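Long-range contacts in endosialidase (PDB 4HIZ), which hydrolyses internal alpha-2,8 and alpha-2,9 linkages of sialic acid polymers, probably those that coat the bacterial hosts of the phage: residues 213-218 and 267-272; 156-161 and 180-185. All blocks are in the same frame, centred on the assembly; numbering follows the deposited sequence.

Interaction 1: residues 213-218 and 267-272. With SIA (N-acetyl-alpha-neuraminic acid), chain D.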
ATOM      1  N   GLY A 213      18.255  23.354  25.378  1.00 15.54           N
ATOM      2  CA  GLY A 213      17.021  23.383  24.618  1.00 14.67           C
ATOM      3  C   GLY A 213      16.670  22.031  24.029  1.00 14.41           C
ATOM      4  O   GLY A 213      15.519  21.836  23.581  1.00 15.34           O
ATOM      5  N   ASP A 214      17.622  21.096  24.013  1.00 13.36           N
ATOM      6  CA  ASP A 214      17.305  19.750  23.456  1.00 14.08           C
ATOM      7  C   ASP A 214      16.268  19.046  24.325  1.00 14.22           C
ATOM      8  O   ASP A 214      16.203  19.247  25.540  1.00 14.98           O
ATOM      9  CB  ASP A 214      18.570  18.902  23.269  1.00 14.18           C
ATOM     10  CG  ASP A 214      19.368  19.324  22.052  1.00 16.42           C
ATOM     11  OD1 ASP A 214      18.819  20.080  21.210  1.00 18.05           O
ATOM     12  OD2 ASP A 214      20.538  18.886  21.914  1.00 16.84           O
ATOM     13  N   ALA A 215      15.444  18.231  23.677  1.00 13.41           N
ATOM     14  CA  ALA A 215      14.297  17.578  24.307  1.00 13.09           C
ATOM     15  C   ALA A 215      14.658  16.165  24.707  1.00 13.72           C
ATOM     16  O   ALA A 215      15.230  15.419  23.892  1.00 14.27           O
ATOM     17  CB  ALA A 215      13.149  17.538  23.291  1.00 12.61           C
ATOM     18  N   VAL A 216      14.321  15.785  25.945  1.00 12.72           N
ATOM     19  CA  VAL A 216      14.709  14.470  26.479  1.00 12.91           C
ATOM     20  C   VAL A 216      13.556  13.856  27.252  1.00 11.97           C
ATOM     21  O   VAL A 216      12.526  14.502  27.438  1.00 12.38           O
ATOM     22  CB  VAL A 216      15.970  14.571  27.382  1.00 13.19           C
ATOM     23  CG1 VAL A 216      17.135  15.189  26.597  1.00 13.37           C
ATOM     24  CG2 VAL A 216      15.657  15.386  28.641  1.00 13.98           C
ATOM     25  N   ASN A 217      13.712  12.603  27.681  1.00 10.45           N
ATOM     26  CA  ASN A 217      12.650  11.950  28.431  1.00 10.66           C
ATOM     27  C   ASN A 217      13.274  11.009  29.444  1.00 11.36           C
ATOM     28  O   ASN A 217      14.256  10.317  29.135  1.00 11.98           O
ATOM     29  CB  ASN A 217      11.763  11.160  27.449  1.00 11.70           C
ATOM     30  CG  ASN A 217      10.712  10.332  28.144  1.00 13.48           C
ATOM     31  OD1 ASN A 217      10.922   9.152  28.396  1.00 13.63           O
ATOM     32  ND2 ASN A 217       9.549  10.931  28.408  1.00 14.50           N
ATOM     33  N   PHE A 218      12.713  10.996  30.653  1.00 12.45           N
ATOM     34  CA  PHE A 218      13.190  10.150  31.733  1.00 12.70           C
ATOM     35  C   PHE A 218      12.132   9.184  32.221  1.00 12.66           C
ATOM     36  O   PHE A 218      10.943   9.523  32.251  1.00 13.23           O
ATOM     37  CB  PHE A 218      13.510  11.046  32.944  1.00 12.82           C
ATOM     38  CG  PHE A 218      14.668  11.962  32.733  1.00 13.84           C
ATOM     39  CD1 PHE A 218      15.954  11.555  33.090  1.00 15.36           C
ATOM     40  CD2 PHE A 218      14.475  13.258  32.265  1.00 13.99           C
ATOM     41  CE1 PHE A 218      17.066  12.404  32.928  1.00 14.87           C
ATOM     42  CE2 PHE A 218      15.580  14.146  32.101  1.00 13.93           C
ATOM     43  CZ  PHE A 218      16.884  13.717  32.430  1.00 14.08           C
ATOM     44  N   TRP A 267      12.749  14.438  17.397  1.00 13.23           N
ATOM     45  CA  TRP A 267      11.748  15.180  16.653  1.00 13.93           C
ATOM     46  C   TRP A 267      11.171  16.366  17.384  1.00 13.97           C
ATOM     47  O   TRP A 267      10.511  17.198  16.754  1.00 15.92           O
ATOM     48  CB  TRP A 267      10.601  14.229  16.196  1.00 13.97           C
ATOM     49  CG  TRP A 267      11.076  13.156  15.214  1.00 15.50           C
ATOM     50  CD1 TRP A 267      11.160  13.277  13.850  1.00 15.92           C
ATOM     51  CD2 TRP A 267      11.578  11.843  15.531  1.00 16.48           C
ATOM     52  NE1 TRP A 267      11.663  12.110  13.302  1.00 16.59           N
ATOM     53  CE2 TRP A 267      11.913  11.214  14.309  1.00 17.13           C
ATOM     54  CE3 TRP A 267      11.772  11.143  16.726  1.00 17.97           C
ATOM     55  CZ2 TRP A 267      12.414   9.915  14.241  1.00 18.35           C
ATOM     56  CZ3 TRP A 267      12.261   9.823  16.664  1.00 19.85           C
ATOM     57  CH2 TRP A 267      12.580   9.226  15.424  1.00 19.36           C
ATOM     58  N   ASP A 268      11.406  16.441  18.701  1.00 14.12           N
ATOM     59  CA  ASP A 268      11.000  17.599  19.499  1.00 14.25           C
ATOM     60  C   ASP A 268      12.147  18.566  19.781  1.00 14.29           C
ATOM     61  O   ASP A 268      11.953  19.592  20.433  1.00 15.80           O
ATOM     62  CB  ASP A 268      10.396  17.135  20.843  1.00 15.45           C
ATOM     63  CG  ASP A 268       9.105  16.359  20.663  1.00 17.63           C
ATOM     64  OD1 ASP A 268       8.393  16.561  19.651  1.00 18.65           O
ATOM     65  OD2 ASP A 268       8.800  15.549  21.550  1.00 17.63           O
ATOM     66  N   SER A 269      13.347  18.243  19.327  1.00 12.25           N
ATOM     67  CA  SER A 269      14.494  19.124  19.628  1.00 13.12           C
ATOM     68  C   SER A 269      14.677  20.142  18.509  1.00 14.58           C
ATOM     69  O   SER A 269      14.710  19.780  17.367  1.00 15.64           O
ATOM     70  CB  SER A 269      15.778  18.287  19.761  1.00 13.87           C
ATOM     71  OG  SER A 269      15.707  17.382  20.861  1.00 14.45           O
ATOM     72  N   PRO A 270      14.797  21.428  18.838  1.00 17.86           N
ATOM     73  CA  PRO A 270      15.064  22.382  17.749  1.00 18.09           C
ATOM     74  C   PRO A 270      16.359  22.062  17.025  1.00 15.72           C
ATOM     75  O   PRO A 270      17.320  21.604  17.654  1.00 18.05           O
ATOM     76  CB  PRO A 270      15.183  23.734  18.469  1.00 23.14           C
ATOM     77  CG  PRO A 270      15.258  23.429  19.913  1.00 26.78           C
ATOM     78  CD  PRO A 270      14.600  22.087  20.140  1.00 23.79           C
ATOM     79  N   TRP A 271      16.398  22.314  15.721  1.00 13.53           N
ATOM     80  CA  TRP A 271      17.657  22.191  15.005  1.00 13.01           C
ATOM     81  C   TRP A 271      18.575  23.339  15.449  1.00 13.69           C
ATOM     82  O   TRP A 271      18.139  24.468  15.551  1.00 15.22           O
ATOM     83  CB  TRP A 271      17.414  22.321  13.514  1.00 13.82           C
ATOM     84  CG  TRP A 271      16.701  21.166  12.848  1.00 13.76           C
ATOM     85  CD1 TRP A 271      15.386  21.118  12.485  1.00 14.78           C
ATOM     86  CD2 TRP A 271      17.296  19.948  12.382  1.00 13.26           C
ATOM     87  NE1 TRP A 271      15.112  19.914  11.833  1.00 13.65           N
ATOM     88  CE2 TRP A 271      16.281  19.203  11.731  1.00 13.11           C
ATOM     89  CE3 TRP A 271      18.602  19.431  12.418  1.00 13.98           C
ATOM     90  CZ2 TRP A 271      16.520  17.952  11.163  1.00 13.72           C
ATOM     91  CZ3 TRP A 271      18.848  18.201  11.837  1.00 14.10           C
ATOM     92  CH2 TRP A 271      17.806  17.473  11.208  1.00 13.84           C
ATOM     93  N   GLU A 272      19.823  23.018  15.708  1.00 12.65           N
ATOM     94  CA  GLU A 272      20.845  24.084  15.776  1.00 13.74           C
ATOM     95  C   GLU A 272      21.213  24.385  14.345  1.00 14.32           C
ATOM     96  O   GLU A 272      21.549  23.473  13.608  1.00 15.76           O
ATOM     97  CB  GLU A 272      22.064  23.562  16.508  1.00 16.73           C
ATOM     98  CG  GLU A 272      23.197  24.601  16.483  1.00 19.74           C
ATOM     99  CD  GLU A 272      24.535  23.980  16.851  1.00 25.01           C
ATOM    100  OE1 GLU A 272      24.982  23.001  16.174  1.00 25.72           O
ATOM    101  OE2 GLU A 272      25.105  24.446  17.848  1.00 28.26           O
TER
HETATM  102  C1  SIA D   2       8.547   8.094  35.467  1.00 28.27           C
HETATM  103  C2  SIA D   2       7.142   8.267  34.891  1.00 36.99           C
HETATM  104  C3  SIA D   2       7.168   8.919  33.494  1.00 29.31           C
HETATM  105  C4  SIA D   2       7.620   7.957  32.401  1.00 25.76           C
HETATM  106  C5  SIA D   2       6.869   6.620  32.485  1.00 25.45           C
HETATM  107  C6  SIA D   2       6.928   6.049  33.906  1.00 27.60           C
HETATM  108  C7  SIA D   2       6.023   4.823  34.051  1.00 30.81           C
HETATM  109  C8  SIA D   2       6.129   4.135  35.421  1.00 38.11           C
HETATM  110  C9  SIA D   2       7.530   4.155  36.005  1.00 36.61           C
HETATM  111  C10 SIA D   2       6.820   5.183  30.476  1.00 24.99           C
HETATM  112  C11 SIA D   2       7.633   4.292  29.577  1.00 22.79           C
HETATM  113  N5  SIA D   2       7.483   5.712  31.512  1.00 25.23           N
HETATM  114  O1A SIA D   2       9.297   9.088  35.424  1.00 26.50           O
HETATM  115  O1B SIA D   2       8.934   7.009  35.967  1.00 24.75           O
HETATM  116  O4  SIA D   2       7.387   8.558  31.105  1.00 25.42           O
HETATM  117  O6  SIA D   2       6.472   7.000  34.873  1.00 30.47           O
HETATM  118  O7  SIA D   2       4.676   5.298  33.911  1.00 29.94           O
HETATM  119  O8  SIA D   2       5.261   4.812  36.329  1.00 46.49           O
HETATM  120  O9  SIA D   2       7.624   5.073  37.116  1.00 38.08           O
HETATM  121  O10 SIA D   2       5.623   5.401  30.278  1.00 25.83           O
HETATM  122  O   HOH W   1      19.753  20.720  18.802  1.00 21.65           O
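Ser269 puts its hydroxyl straight onto the backbone N-H of Ala215, the one direct hydrogen bond between 213-218 and 267-272. N and OG are 3.0 Å apart, with a nearly linear N-H...O angle of 168°. With chi1 at -64°, OG swings beside its own backbone N, away from the carbonyl carbon, and from there it also bonds the carbonyl O of Arg265. Two partners thus grip one buried hydroxyl and fix its rotation. The methyl of Ala215 closes over the same oxygen (CB to OG 3.5 Å) and then meets the methylene of Asp268, CB to CB 3.7 Å; Asp268 turns its carboxylate to Arg265 instead.

Asp214 works beside this bond with its two oxygens divided. OD1 comes alongside the CB of Ser269 at 3.8 Å and accepts a hydrogen bond from a water, OD1 to water O 2.7 Å; the same water donates to the carbonyl O of Pro270 at 2.8 Å, so it links the Asp214 side chain to the backbone of Pro270. OD2 accepts from the backbone N of Lys211 and pairs with the Arg157 guanidinium. Farther out, Pro270 sets its CD 3.6 Å from the carbonyl O of Gly213, on the more open side of the contact.

At its other end the strand reaches a bound sialic acid, to whose pocket Phe218 belongs, and Asn217 OD1 bonds Gly500 N of the second subunit. Strand 215-219 is part of an all-antiparallel sheet within 185-264, while 272-275 is the last strand of a sheet whose third is 172-181. The contact probably sits where a beta domain inserted in a propeller blade joins that blade, consistent with the sialic-acid-binding barrel of related phage endosialidases.

Interaction 2: residues 156-161 and 180-185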
ATOM      1  N   ASN A 156      27.079  11.418  18.961  1.00 12.69           N
ATOM      2  CA  ASN A 156      25.636  11.253  19.214  1.00 12.62           C
ATOM      3  C   ASN A 156      24.733  12.405  18.753  1.00 12.52           C
ATOM      4  O   ASN A 156      23.615  12.548  19.253  1.00 13.93           O
ATOM      5  CB  ASN A 156      25.388  10.894  20.703  1.00 13.25           C
ATOM      6  CG  ASN A 156      26.009   9.572  21.048  1.00 14.48           C
ATOM      7  OD1 ASN A 156      25.820   8.590  20.304  1.00 15.71           O
ATOM      8  ND2 ASN A 156      26.790   9.519  22.144  1.00 14.46           N
ATOM      9  N   ARG A 157      25.198  13.199  17.786  1.00 11.69           N
ATOM     10  CA  ARG A 157      24.324  14.161  17.122  1.00 12.51           C
ATOM     11  C   ARG A 157      24.303  13.904  15.618  1.00 12.37           C
ATOM     12  O   ARG A 157      25.326  13.500  15.023  1.00 13.16           O
ATOM     13  CB  ARG A 157      24.836  15.594  17.327  1.00 12.56           C
ATOM     14  CG  ARG A 157      24.914  16.031  18.811  1.00 12.39           C
ATOM     15  CD  ARG A 157      25.287  17.538  18.957  1.00 12.95           C
ATOM     16  NE  ARG A 157      24.290  18.404  18.328  1.00 13.63           N
ATOM     17  CZ  ARG A 157      23.134  18.770  18.887  1.00 14.71           C
ATOM     18  NH1 ARG A 157      22.812  18.371  20.114  1.00 14.71           N
ATOM     19  NH2 ARG A 157      22.305  19.575  18.227  1.00 15.20           N
ATOM     20  N   LEU A 158      23.164  14.197  14.994  1.00 10.70           N
ATOM     21  CA  LEU A 158      23.095  14.263  13.539  1.00 11.64           C
ATOM     22  C   LEU A 158      23.650  15.600  13.059  1.00 12.30           C
ATOM     23  O   LEU A 158      23.261  16.651  13.564  1.00 13.53           O
ATOM     24  CB  LEU A 158      21.624  14.195  13.134  1.00 11.94           C
ATOM     25  CG  LEU A 158      21.370  14.100  11.623  1.00 14.34           C
ATOM     26  CD1 LEU A 158      21.955  12.779  11.005  1.00 15.16           C
ATOM     27  CD2 LEU A 158      19.843  14.218  11.285  1.00 15.07           C
ATOM     28  N   TYR A 159      24.523  15.573  12.060  1.00 11.59           N
ATOM     29  CA  TYR A 159      25.010  16.793  11.440  1.00 11.73           C
ATOM     30  C   TYR A 159      24.695  16.742   9.957  1.00 11.97           C
ATOM     31  O   TYR A 159      24.832  15.702   9.340  1.00 12.94           O
ATOM     32  CB  TYR A 159      26.532  16.923  11.632  1.00 12.58           C
ATOM     33  CG  TYR A 159      26.886  17.489  12.988  1.00 13.53           C
ATOM     34  CD1 TYR A 159      26.899  18.876  13.207  1.00 13.49           C
ATOM     35  CD2 TYR A 159      27.156  16.641  14.063  1.00 14.00           C
ATOM     36  CE1 TYR A 159      27.186  19.404  14.499  1.00 13.53           C
ATOM     37  CE2 TYR A 159      27.458  17.154  15.356  1.00 14.69           C
ATOM     38  CZ  TYR A 159      27.448  18.520  15.556  1.00 14.55           C
ATOM     39  OH  TYR A 159      27.727  19.023  16.797  1.00 15.55           O
ATOM     40  N   ALA A 160      24.295  17.871   9.393  1.00 11.86           N
ATOM     41  CA  ALA A 160      24.046  17.924   7.962  1.00 11.58           C
ATOM     42  C   ALA A 160      24.424  19.313   7.450  1.00 12.71           C
ATOM     43  O   ALA A 160      24.164  20.319   8.133  1.00 14.37           O
ATOM     44  CB  ALA A 160      22.561  17.627   7.658  1.00 13.18           C
ATOM     45  N   VAL A 161      24.999  19.395   6.248  1.00 12.72           N
ATOM     46  CA  VAL A 161      25.165  20.708   5.656  1.00 12.84           C
ATOM     47  C   VAL A 161      23.952  20.893   4.752  1.00 12.57           C
ATOM     48  O   VAL A 161      23.858  20.278   3.677  1.00 12.72           O
ATOM     49  CB  VAL A 161      26.465  20.864   4.831  1.00 13.39           C
ATOM     50  CG1 VAL A 161      26.553  22.301   4.240  1.00 12.36           C
ATOM     51  CG2 VAL A 161      27.675  20.584   5.723  1.00 14.39           C
ATOM     52  N   ARG A 180      21.080  18.051  15.389  1.00 11.80           N
ATOM     53  CA  ARG A 180      20.127  17.649  16.448  1.00 11.63           C
ATOM     54  C   ARG A 180      20.784  16.525  17.194  1.00 11.84           C
ATOM     55  O   ARG A 180      21.625  15.824  16.650  1.00 12.85           O
ATOM     56  CB  ARG A 180      18.825  17.062  15.828  1.00 11.67           C
ATOM     57  CG  ARG A 180      17.693  18.070  15.687  1.00 12.47           C
ATOM     58  CD  ARG A 180      16.490  17.398  15.025  1.00 13.46           C
ATOM     59  NE  ARG A 180      15.308  18.262  15.081  1.00 14.19           N
ATOM     60  CZ  ARG A 180      14.181  17.990  14.411  1.00 14.71           C
ATOM     61  NH1 ARG A 180      14.107  16.873  13.662  1.00 13.18           N
ATOM     62  NH2 ARG A 180      13.127  18.792  14.527  1.00 14.75           N
ATOM     63  N   PRO A 181      20.362  16.294  18.442  1.00 12.11           N
ATOM     64  CA  PRO A 181      20.822  15.072  19.106  1.00 12.13           C
ATOM     65  C   PRO A 181      20.216  13.869  18.373  1.00 12.60           C
ATOM     66  O   PRO A 181      19.059  13.957  17.948  1.00 14.19           O
ATOM     67  CB  PRO A 181      20.205  15.190  20.506  1.00 12.86           C
ATOM     68  CG  PRO A 181      18.970  16.033  20.341  1.00 13.15           C
ATOM     69  CD  PRO A 181      19.345  17.027  19.224  1.00 13.01           C
ATOM     70  N   MET A 182      20.963  12.783  18.217  1.00 11.69           N
ATOM     71  CA  MET A 182      20.395  11.598  17.580  1.00 13.01           C
ATOM     72  C   MET A 182      19.269  11.028  18.444  1.00 12.75           C
ATOM     73  O   MET A 182      19.252  11.217  19.649  1.00 12.47           O
ATOM     74  CB  MET A 182      21.471  10.513  17.439  1.00 15.15           C
ATOM     75  CG  MET A 182      22.478  10.788  16.333  1.00 16.38           C
ATOM     76  SD  MET A 182      21.709  10.937  14.682  1.00 19.58           S
ATOM     77  CE  MET A 182      21.310   9.210  14.324  1.00 19.89           C
ATOM     78  N   PRO A 183      18.326  10.301  17.830  1.00 13.12           N
ATOM     79  CA  PRO A 183      17.381   9.539  18.648  1.00 12.65           C
ATOM     80  C   PRO A 183      18.140   8.390  19.300  1.00 12.72           C
ATOM     81  O   PRO A 183      18.747   7.573  18.604  1.00 13.13           O
ATOM     82  CB  PRO A 183      16.365   9.009  17.601  1.00 13.66           C
ATOM     83  CG  PRO A 183      17.044   9.137  16.287  1.00 15.93           C
ATOM     84  CD  PRO A 183      18.144  10.096  16.373  1.00 14.49           C
ATOM     85  N   TYR A 184      18.147   8.320  20.630  1.00 12.37           N
ATOM     86  CA  TYR A 184      18.886   7.251  21.292  1.00 12.19           C
ATOM     87  C   TYR A 184      18.297   6.968  22.639  1.00 11.73           C
ATOM     88  O   TYR A 184      17.525   7.793  23.185  1.00 12.26           O
ATOM     89  CB  TYR A 184      20.412   7.530  21.369  1.00 12.56           C
ATOM     90  CG  TYR A 184      20.914   8.631  22.324  1.00 12.54           C
ATOM     91  CD1 TYR A 184      20.870   8.444  23.710  1.00 12.90           C
ATOM     92  CD2 TYR A 184      21.493   9.803  21.830  1.00 12.58           C
ATOM     93  CE1 TYR A 184      21.371   9.395  24.567  1.00 13.60           C
ATOM     94  CE2 TYR A 184      22.009  10.766  22.691  1.00 12.22           C
ATOM     95  CZ  TYR A 184      21.913  10.555  24.062  1.00 12.82           C
ATOM     96  OH  TYR A 184      22.411  11.497  24.965  1.00 13.62           O
ATOM     97  N   TYR A 185      18.646   5.793  23.164  1.00 11.62           N
ATOM     98  CA  TYR A 185      18.143   5.302  24.447  1.00 11.73           C
ATOM     99  C   TYR A 185      19.347   4.897  25.304  1.00 12.99           C
ATOM    100  O   TYR A 185      20.341   4.366  24.785  1.00 13.91           O
ATOM    101  CB  TYR A 185      17.288   4.031  24.160  1.00 11.63           C
ATOM    102  CG  TYR A 185      17.015   3.216  25.382  1.00 13.51           C
ATOM    103  CD1 TYR A 185      16.145   3.682  26.367  1.00 13.98           C
ATOM    104  CD2 TYR A 185      17.635   1.977  25.572  1.00 14.43           C
ATOM    105  CE1 TYR A 185      15.891   2.920  27.515  1.00 14.55           C
ATOM    106  CE2 TYR A 185      17.400   1.221  26.743  1.00 14.66           C
ATOM    107  CZ  TYR A 185      16.525   1.691  27.690  1.00 15.62           C
ATOM    108  OH  TYR A 185      16.285   0.935  28.829  1.00 16.90           O
TER
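Arg157 folds back over the peptide that links Arg180 to Pro181, and this is the tight part of the contact. A bend at chi3 (61°) brings the guanidinium round so that one face lies on the chain, with Arg180 C 3.5 Å and Pro181 N 3.4 Å above its plane, both toward the rim. Its N-H groups are spent elsewhere: NH1 on the carboxylate of Asp214 and the carbonyl O of Gly209, NH2 on the hydroxyl of Ser179. Alongside, the strands pair antiparallel. Leu158 N reaches Arg180 O at 2.8 Å, and Arg180 N returns to Leu158 O at a longer 3.2 Å. Beyond the non-hydrogen-bonded pair of Arg157 and Pro181, Met182 N meets Asn156 O at 2.9 Å in a nearly straight bond (172°).

Met182 turns twice, at chi2 and chi3, and its sulfur comes to rest 3.6 Å from Leu158 CB; Phe91 packs on both residues, and Val153 on Met182.

The looser part is limited to the side chains of Arg180 and Asn156, both partly exposed residues. That of Arg180 runs away from 156-161 along an extended chain, to bond Ser269 O and make a cation-pi contact with Trp271. Asn156, though its backbone is held, offers only its side-chain CB to Tyr184, CE2 at 3.9 Å, meeting the ring obliquely, while its amide bonds Tyr93 and Lys207.

The chemistry implies a hairpin end secured mainly by backbone bonds and an apolar patch, with a buried arginine whose charge is probably balanced by Asp214.

How the interactions relate
Interaction 2 is the more deeply buried of the two: it closes the open end of a hairpin inside a propeller blade, largely by strand pairing. Interaction 1, about 10 Å away centre to centre and partly exposed, joins a strand of what is probably an inserted domain to the loop leading back into that blade, through one serine, a bridging water and light packing. The contacts meet directly, and Pro181 packs against Asp214. Two arginines of the hairpin serve different sides of interaction 1: Arg157 pairs with Asp214 at the start of strand 215-219, and Arg180 holds the returning loop. Both contacts also touch the second subunit, through residues at their margins.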